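Local coordinates for protein endoglucanase E-5 (Thermobifida fusca, PDB 2CKS) that hydrolyses internal beta-1,4-glucosidic linkages of cellulose, lichenin and cereal beta-glucans through its family 5 glycoside hydrolase catalytic domain, at residues A57-E68 with L94-P105. Residues are numbered along the deposited sequence; the frame is centred on the assembly and turned at random.
Sequences ADIIRLSMYIQE and LYVIVDWHILTP
Asp99 OD1 is gripped by two donors and faces a positive charge. Ser63 OG reaches its anti lone pair at 2.9 Å. His101 ND1 takes the syn one at 2.6 Å from OD1, nearly in the imidazole plane. The Arg61 guanidinium lies flat against the carboxylate, planes 11° apart. Arg61 NH2 stands 3.2 Å from Asp99 OD1 in a salt bridge, but no N-H points at it, so charge alone acts here; the guanidinium's N-H groups serve Glu135, Asn138 and Glu231, the probable nucleophile. With CG anti to the backbone N (chi1 174°) and the chain extended to NE, Arg61 reaches along the strand to lie over Asp99. Strands 59-65 and 95-101 are parallel neighbours in the eight-stranded beta/alpha (TIM) barrel of family 5, joined through helix 75-90 as a beta-alpha-beta crossover; Arg61, Ser63, Asp99 and His101 face the barrel interior, and Leu62 and Val96 the helix. Between the strands, Leu62 N meets Ile97 O at 2.8 Å. Tyr65 lays a ring face over His101 CD2, planes tilted 40°, and water 1 links Tyr65 OH to His101 NE2. Were Tyr65 an alanine, the imidazole would probably lose its aromatic neighbour and this water link, and be freer to turn. Just past the strand, Ile66 CD1 sits 3.3 Å above the centre of Trp100's six-membered ring, a CH-pi contact, while Met64 CE, turned by the bend at chi3, meets Trp100 CZ3.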
ATOM      1  N   ALA A  57      -1.181  -0.371  14.381  1.00  7.61           N
ATOM      2  CA  ALA A  57      -0.875   0.051  13.013  1.00  7.30           C
ATOM      3  C   ALA A  57      -1.036   1.559  12.882  1.00  6.41           C
ATOM      4  O   ALA A  57      -1.911   2.139  13.510  1.00  6.86           O
ATOM      5  CB  ALA A  57      -1.781  -0.648  12.036  1.00  7.25           C
ATOM      6  N   ASP A  58      -0.182   2.176  12.070  1.00  5.78           N
ATOM      7  CA  ASP A  58      -0.300   3.590  11.705  1.00  5.78           C
ATOM      8  C   ASP A  58      -1.213   3.833  10.508  1.00  5.45           C
ATOM      9  O   ASP A  58      -1.750   4.922  10.330  1.00  5.01           O
ATOM     10  CB  ASP A  58       1.064   4.149  11.309  1.00  6.04           C
ATOM     11  CG  ASP A  58       2.070   4.094  12.415  0.80  7.55           C
ATOM     12  OD1 ASP A  58       1.737   4.569  13.522  0.80  9.31           O
ATOM     13  OD2 ASP A  58       3.218   3.603  12.272  0.80  7.86           O
ATOM     14  N   ILE A  59      -1.350   2.810   9.671  1.00  4.73           N
ATOM     15  CA  ILE A  59      -1.870   2.981   8.325  1.00  4.18           C
ATOM     16  C   ILE A  59      -2.484   1.668   7.837  1.00  4.07           C
ATOM     17  O   ILE A  59      -2.038   0.574   8.215  1.00  3.76           O
ATOM     18  CB  ILE A  59      -0.701   3.468   7.419  1.00  4.43           C
ATOM     19  CG1 ILE A  59      -1.152   3.824   6.004  1.00  4.18           C
ATOM     20  CG2 ILE A  59       0.420   2.453   7.364  1.00  4.99           C
ATOM     21  CD1 ILE A  59      -0.145   4.726   5.289  1.00  5.50           C
ATOM     22  N   ILE A  60      -3.523   1.796   7.025  1.00  4.24           N
ATOM     23  CA  ILE A  60      -4.170   0.668   6.369  1.00  4.23           C
ATOM     24  C   ILE A  60      -4.249   0.987   4.885  1.00  4.49           C
ATOM     25  O   ILE A  60      -4.623   2.093   4.490  1.00  4.50           O
ATOM     26  CB  ILE A  60      -5.581   0.382   6.955  1.00  4.10           C
ATOM     27  CG1 ILE A  60      -6.185  -0.878   6.311  1.00  4.60           C
ATOM     28  CG2 ILE A  60      -6.520   1.558   6.790  1.00  4.60           C
ATOM     29  CD1 ILE A  60      -7.413  -1.390   6.987  1.00  5.11           C
ATOM     30  N   ARG A  61      -3.882   0.016   4.070  1.00  4.58           N
ATOM     31  CA  ARG A  61      -4.039   0.121   2.635  1.00  4.35           C
ATOM     32  C   ARG A  61      -5.284  -0.653   2.230  1.00  4.51           C
ATOM     33  O   ARG A  61      -5.420  -1.843   2.538  1.00  4.58           O
ATOM     34  CB  ARG A  61      -2.802  -0.434   1.965  1.00  4.39           C
ATOM     35  CG  ARG A  61      -2.852  -0.544   0.459  1.00  4.72           C
ATOM     36  CD  ARG A  61      -1.607  -1.209   0.028  1.00  6.31           C
ATOM     37  NE  ARG A  61      -1.297  -1.258  -1.384  1.00  6.37           N
ATOM     38  CZ  ARG A  61      -1.107  -2.383  -2.069  1.00  7.35           C
ATOM     39  NH1 ARG A  61      -1.325  -3.583  -1.543  1.00  8.53           N
ATOM     40  NH2 ARG A  61      -0.715  -2.302  -3.316  1.00  7.55           N
ATOM     41  N   LEU A  62      -6.202   0.041   1.560  1.00  4.34           N
ATOM     42  CA  LEU A  62      -7.450  -0.540   1.091  1.00  4.95           C
ATOM     43  C   LEU A  62      -7.295  -0.984  -0.359  1.00  5.47           C
ATOM     44  O   LEU A  62      -7.277  -0.160  -1.272  1.00  5.91           O
ATOM     45  CB  LEU A  62      -8.572   0.492   1.223  1.00  5.02           C
ATOM     46  CG  LEU A  62      -8.759   1.087   2.621  1.00  5.71           C
ATOM     47  CD1 LEU A  62      -9.778   2.218   2.580  1.00  7.20           C
ATOM     48  CD2 LEU A  62      -9.174   0.029   3.620  1.00  5.62           C
ATOM     49  N   SER A  63      -7.164  -2.290  -0.571  1.00  5.85           N
ATOM     50  CA  SER A  63      -6.817  -2.828  -1.872  1.00  6.38           C
ATOM     51  C   SER A  63      -8.077  -3.180  -2.637  1.00  6.48           C
ATOM     52  O   SER A  63      -8.801  -4.102  -2.271  1.00  6.95           O
ATOM     53  CB  SER A  63      -5.911  -4.050  -1.731  1.00  6.56           C
ATOM     54  OG  SER A  63      -4.656  -3.667  -1.182  1.00  8.10           O
ATOM     55  N   MET A  64      -8.335  -2.421  -3.687  1.00  6.46           N
ATOM     56  CA  MET A  64      -9.493  -2.638  -4.539  1.00  6.35           C
ATOM     57  C   MET A  64      -9.040  -3.085  -5.922  1.00  5.87           C
ATOM     58  O   MET A  64      -8.580  -2.279  -6.730  1.00  5.65           O
ATOM     59  CB  MET A  64     -10.309  -1.354  -4.656  1.00  6.37           C
ATOM     60  CG  MET A  64     -11.600  -1.504  -5.475  1.00  7.37           C
ATOM     61  SD  MET A  64     -12.506   0.032  -5.591  1.00  8.62           S
ATOM     62  CE  MET A  64     -11.477   0.916  -6.778  1.00  8.58           C
ATOM     63  N   TYR A  65      -9.156  -4.381  -6.187  1.00  5.91           N
ATOM     64  CA  TYR A  65      -8.929  -4.911  -7.520  1.00  5.87           C
ATOM     65  C   TYR A  65      -9.957  -4.316  -8.473  1.00  6.00           C
ATOM     66  O   TYR A  65     -11.058  -3.955  -8.071  1.00  6.62           O
ATOM     67  CB  TYR A  65      -9.085  -6.421  -7.548  1.00  6.33           C
ATOM     68  CG  TYR A  65      -7.950  -7.242  -6.992  1.00  6.90           C
ATOM     69  CD1 TYR A  65      -7.643  -7.224  -5.640  1.00  8.60           C
ATOM     70  CD2 TYR A  65      -7.213  -8.078  -7.819  1.00  9.31           C
ATOM     71  CE1 TYR A  65      -6.635  -8.007  -5.120  1.00  9.18           C
ATOM     72  CE2 TYR A  65      -6.192  -8.868  -7.307  1.00 10.08           C
ATOM     73  CZ  TYR A  65      -5.914  -8.825  -5.957  1.00 10.88           C
ATOM     74  OH  TYR A  65      -4.904  -9.600  -5.430  1.00 13.12           O
ATOM     75  N   ILE A  66      -9.573  -4.205  -9.738  1.00  6.16           N
ATOM     76  CA  ILE A  66     -10.442  -3.637 -10.765  1.00  6.11           C
ATOM     77  C   ILE A  66     -11.021  -4.765 -11.616  1.00  6.35           C
ATOM     78  O   ILE A  66     -12.233  -4.865 -11.776  1.00  6.36           O
ATOM     79  CB  ILE A  66      -9.658  -2.612 -11.626  1.00  6.39           C
ATOM     80  CG1 ILE A  66      -8.790  -1.694 -10.744  1.00  7.30           C
ATOM     81  CG2 ILE A  66     -10.631  -1.817 -12.501  1.00  6.09           C
ATOM     82  CD1 ILE A  66      -9.529  -0.947  -9.681  1.00  7.27           C
ATOM     83  N   GLN A  67     -10.138  -5.609 -12.129  1.00  6.53           N
ATOM     84  CA  GLN A  67     -10.518  -6.874 -12.735  1.00  6.96           C
ATOM     85  C   GLN A  67     -10.634  -7.927 -11.622  1.00  7.40           C
ATOM     86  O   GLN A  67     -10.749  -7.569 -10.453  1.00  7.19           O
ATOM     87  CB  GLN A  67      -9.514  -7.246 -13.827  1.00  6.99           C
ATOM     88  CG  GLN A  67      -9.723  -6.446 -15.115  1.00  7.48           C
ATOM     89  CD  GLN A  67      -9.352  -4.971 -14.997  1.00  6.48           C
ATOM     90  OE1 GLN A  67      -8.240  -4.635 -14.589  1.00  7.41           O
ATOM     91  NE2 GLN A  67     -10.280  -4.095 -15.367  1.00  6.73           N
ATOM     92  N   GLU A  68     -10.662  -9.212 -11.976  1.00  8.46           N
ATOM     93  CA  GLU A  68     -10.738 -10.303 -10.995  1.00  9.34           C
ATOM     94  C   GLU A  68     -11.938 -10.135 -10.053  1.00  9.46           C
ATOM     95  O   GLU A  68     -11.830 -10.304  -8.838  1.00  9.98           O
ATOM     96  CB  GLU A  68      -9.404 -10.450 -10.249  1.00  9.74           C
ATOM     97  CG  GLU A  68      -8.229 -10.627 -11.209  1.00 11.16           C
ATOM     98  CD  GLU A  68      -6.897 -10.862 -10.526  1.00 12.74           C
ATOM     99  OE1 GLU A  68      -6.780 -11.831  -9.734  1.00 15.21           O
ATOM    100  OE2 GLU A  68      -5.959 -10.080 -10.790  1.00 13.95           O
ATOM    101  N   LEU A  94      -6.302   6.024  11.810  1.00  6.71           N
ATOM    102  CA  LEU A  94      -5.360   5.471  10.840  1.00  6.02           C
ATOM    103  C   LEU A  94      -5.219   6.312   9.585  1.00  5.83           C
ATOM    104  O   LEU A  94      -6.201   6.863   9.081  1.00  6.21           O
ATOM    105  CB  LEU A  94      -5.816   4.086  10.396  1.00  6.01           C
ATOM    106  CG  LEU A  94      -5.987   3.033  11.480  1.00  6.55           C
ATOM    107  CD1 LEU A  94      -6.632   1.782  10.877  1.00  7.89           C
ATOM    108  CD2 LEU A  94      -4.649   2.739  12.106  1.00  8.00           C
ATOM    109  N   TYR A  95      -3.999   6.381   9.071  1.00  5.18           N
ATOM    110  CA  TYR A  95      -3.782   6.803   7.697  1.00  5.32           C
ATOM    111  C   TYR A  95      -4.356   5.745   6.782  1.00  5.13           C
ATOM    112  O   TYR A  95      -4.471   4.578   7.155  1.00  5.70           O
ATOM    113  CB  TYR A  95      -2.294   7.039   7.417  1.00  5.59           C
ATOM    114  CG  TYR A  95      -1.818   8.246   8.175  1.00  5.01           C
ATOM    115  CD1 TYR A  95      -1.277   8.133   9.450  1.00  4.56           C
ATOM    116  CD2 TYR A  95      -1.962   9.512   7.641  1.00  5.64           C
ATOM    117  CE1 TYR A  95      -0.881   9.253  10.158  1.00  4.93           C
ATOM    118  CE2 TYR A  95      -1.579  10.629   8.348  1.00  4.82           C
ATOM    119  CZ  TYR A  95      -1.032  10.500   9.590  1.00  5.04           C
ATOM    120  OH  TYR A  95      -0.652  11.605  10.318  1.00  5.99           O
ATOM    121  N   VAL A  96      -4.756   6.164   5.593  1.00  5.28           N
ATOM    122  CA  VAL A  96      -5.370   5.257   4.640  1.00  6.07           C
ATOM    123  C   VAL A  96      -4.714   5.418   3.293  1.00  5.79           C
ATOM    124  O   VAL A  96      -4.561   6.544   2.820  1.00  7.29           O
ATOM    125  CB  VAL A  96      -6.852   5.555   4.456  1.00  6.37           C
ATOM    126  CG1 VAL A  96      -7.474   4.534   3.498  1.00  8.44           C
ATOM    127  CG2 VAL A  96      -7.548   5.512   5.770  1.00  7.56           C
ATOM    128  N   ILE A  97      -4.323   4.305   2.680  1.00  5.45           N
ATOM    129  CA  ILE A  97      -3.914   4.308   1.286  1.00  5.53           C
ATOM    130  C   ILE A  97      -5.050   3.746   0.460  1.00  5.13           C
ATOM    131  O   ILE A  97      -5.496   2.630   0.703  1.00  4.91           O
ATOM    132  CB  ILE A  97      -2.671   3.450   1.070  1.00  5.32           C
ATOM    133  CG1 ILE A  97      -1.528   3.971   1.929  1.00  5.99           C
ATOM    134  CG2 ILE A  97      -2.311   3.420  -0.419  1.00  5.94           C
ATOM    135  CD1 ILE A  97      -0.294   3.113   1.892  1.00  7.39           C
ATOM    136  N   VAL A  98      -5.513   4.518  -0.517  1.00  5.17           N
ATOM    137  CA  VAL A  98      -6.530   4.059  -1.446  1.00  4.89           C
ATOM    138  C   VAL A  98      -5.802   3.432  -2.620  1.00  4.76           C
ATOM    139  O   VAL A  98      -5.144   4.132  -3.393  1.00  4.79           O
ATOM    140  CB  VAL A  98      -7.408   5.216  -1.908  1.00  4.88           C
ATOM    141  CG1 VAL A  98      -8.452   4.746  -2.926  1.00  5.52           C
ATOM    142  CG2 VAL A  98      -8.065   5.881  -0.693  1.00  5.02           C
ATOM    143  N   ASP A  99      -5.905   2.112  -2.724  1.00  4.65           N
ATOM    144  CA  ASP A  99      -5.118   1.327  -3.666  1.00  4.81           C
ATOM    145  C   ASP A  99      -5.964   0.873  -4.857  1.00  4.90           C
ATOM    146  O   ASP A  99      -6.806  -0.012  -4.757  1.00  4.93           O
ATOM    147  CB  ASP A  99      -4.478   0.142  -2.945  1.00  5.13           C
ATOM    148  CG  ASP A  99      -3.949  -0.915  -3.884  1.00  6.23           C
ATOM    149  OD1 ASP A  99      -3.916  -2.089  -3.466  1.00  6.02           O
ATOM    150  OD2 ASP A  99      -3.531  -0.672  -5.038  1.00  6.54           O
ATOM    151  N   TRP A 100      -5.722   1.534  -5.980  1.00  4.82           N
ATOM    152  CA  TRP A 100      -6.243   1.149  -7.287  1.00  4.85           C
ATOM    153  C   TRP A 100      -5.453  -0.067  -7.753  1.00  5.17           C
ATOM    154  O   TRP A 100      -4.379   0.050  -8.338  1.00  4.85           O
ATOM    155  CB  TRP A 100      -6.084   2.350  -8.221  1.00  4.89           C
ATOM    156  CG  TRP A 100      -6.735   2.195  -9.546  1.00  4.62           C
ATOM    157  CD1 TRP A 100      -6.123   1.969 -10.738  1.00  5.28           C
ATOM    158  CD2 TRP A 100      -8.131   2.267  -9.818  1.00  4.45           C
ATOM    159  NE1 TRP A 100      -7.054   1.908 -11.749  1.00  5.29           N
ATOM    160  CE2 TRP A 100      -8.299   2.078 -11.203  1.00  5.41           C
ATOM    161  CE3 TRP A 100      -9.267   2.475  -9.029  1.00  4.60           C
ATOM    162  CZ2 TRP A 100      -9.552   2.085 -11.803  1.00  4.88           C
ATOM    163  CZ3 TRP A 100     -10.499   2.488  -9.621  1.00  5.12           C
ATOM    164  CH2 TRP A 100     -10.641   2.296 -10.996  1.00  5.48           C
ATOM    165  N   HIS A 101      -5.986  -1.249  -7.459  1.00  5.03           N
ATOM    166  CA  HIS A 101      -5.195  -2.469  -7.433  1.00  5.28           C
ATOM    167  C   HIS A 101      -5.178  -3.182  -8.773  1.00  5.81           C
ATOM    168  O   HIS A 101      -5.721  -4.277  -8.930  1.00  6.08           O
ATOM    169  CB  HIS A 101      -5.665  -3.397  -6.309  1.00  5.29           C
ATOM    170  CG  HIS A 101      -4.661  -4.426  -5.919  1.00  5.09           C
ATOM    171  ND1 HIS A 101      -3.694  -4.199  -4.963  1.00  5.27           N
ATOM    172  CD2 HIS A 101      -4.475  -5.698  -6.351  1.00  5.57           C
ATOM    173  CE1 HIS A 101      -2.959  -5.288  -4.822  1.00  6.64           C
ATOM    174  NE2 HIS A 101      -3.415  -6.214  -5.647  1.00  6.79           N
ATOM    175  N   ILE A 102      -4.540  -2.539  -9.740  1.00  6.36           N
ATOM    176  CA  ILE A 102      -4.339  -3.144 -11.045  1.00  7.25           C
ATOM    177  C   ILE A 102      -3.249  -4.202 -10.943  1.00  7.55           C
ATOM    178  O   ILE A 102      -2.326  -4.088 -10.125  1.00  7.53           O
ATOM    179  CB  ILE A 102      -4.008  -2.088 -12.124  1.00  7.49           C
ATOM    180  CG1 ILE A 102      -2.667  -1.388 -11.851  1.00  9.11           C
ATOM    181  CG2 ILE A 102      -5.143  -1.083 -12.242  1.00  7.31           C
ATOM    182  CD1 ILE A 102      -1.561  -1.772 -12.832  1.00 10.97           C
ATOM    183  N   LEU A 103      -3.394  -5.244 -11.753  1.00  7.93           N
ATOM    184  CA  LEU A 103      -2.454  -6.353 -11.766  1.00  8.53           C
ATOM    185  C   LEU A 103      -2.451  -7.041 -13.128  1.00  9.10           C
ATOM    186  O   LEU A 103      -1.411  -7.131 -13.779  1.00  8.61           O
ATOM    187  CB  LEU A 103      -2.818  -7.343 -10.653  1.00  9.18           C
ATOM    188  CG  LEU A 103      -1.937  -8.583 -10.524  1.00 10.68           C
ATOM    189  CD1 LEU A 103      -0.455  -8.209 -10.412  1.00 12.07           C
ATOM    190  CD2 LEU A 103      -2.375  -9.417  -9.329  1.00 12.43           C
ATOM    191  N   THR A 104      -3.627  -7.511 -13.545  1.00  9.21           N
ATOM    192  CA  THR A 104      -3.826  -8.140 -14.856  1.00  9.87           C
ATOM    193  C   THR A 104      -5.163  -7.668 -15.431  1.00  9.22           C
ATOM    194  O   THR A 104      -6.214  -7.984 -14.859  1.00  9.34           O
ATOM    195  CB  THR A 104      -3.849  -9.692 -14.730  1.00 10.44           C
ATOM    196  OG1 THR A 104      -2.650 -10.172 -14.097  1.00 12.94           O
ATOM    197  CG2 THR A 104      -3.843 -10.347 -16.108  1.00 11.69           C
ATOM    198  N   PRO A 105      -5.174  -6.922 -16.537  1.00  8.85           N
ATOM    199  CA  PRO A 105      -3.999  -6.456 -17.288  1.00  8.91           C
ATOM    200  C   PRO A 105      -3.022  -5.555 -16.521  1.00  8.68           C
ATOM    201  O   PRO A 105      -3.415  -4.783 -15.639  1.00  8.60           O
ATOM    202  CB  PRO A 105      -4.624  -5.658 -18.440  1.00  9.04           C
ATOM    203  CG  PRO A 105      -5.987  -6.192 -18.567  1.00  9.33           C
ATOM    204  CD  PRO A 105      -6.434  -6.510 -17.169  1.00  8.85           C
TER
HETATM  205  O   HOH W   1      -1.828  -8.631  -5.442  1.00 27.69           O
HETATM  206  O   HOH W   2      -7.237  -5.569 -10.849  1.00  6.53           O
HETATM  207  O   HOH W   3      -5.488  -4.771 -13.724  1.00  8.57           O
HETATM  208  O   HOH W   4      -6.219  -7.856 -12.054  1.00  9.58           O
HETATM  209  O   HOH W   5      -3.685 -11.393 -11.895  1.00 22.35           O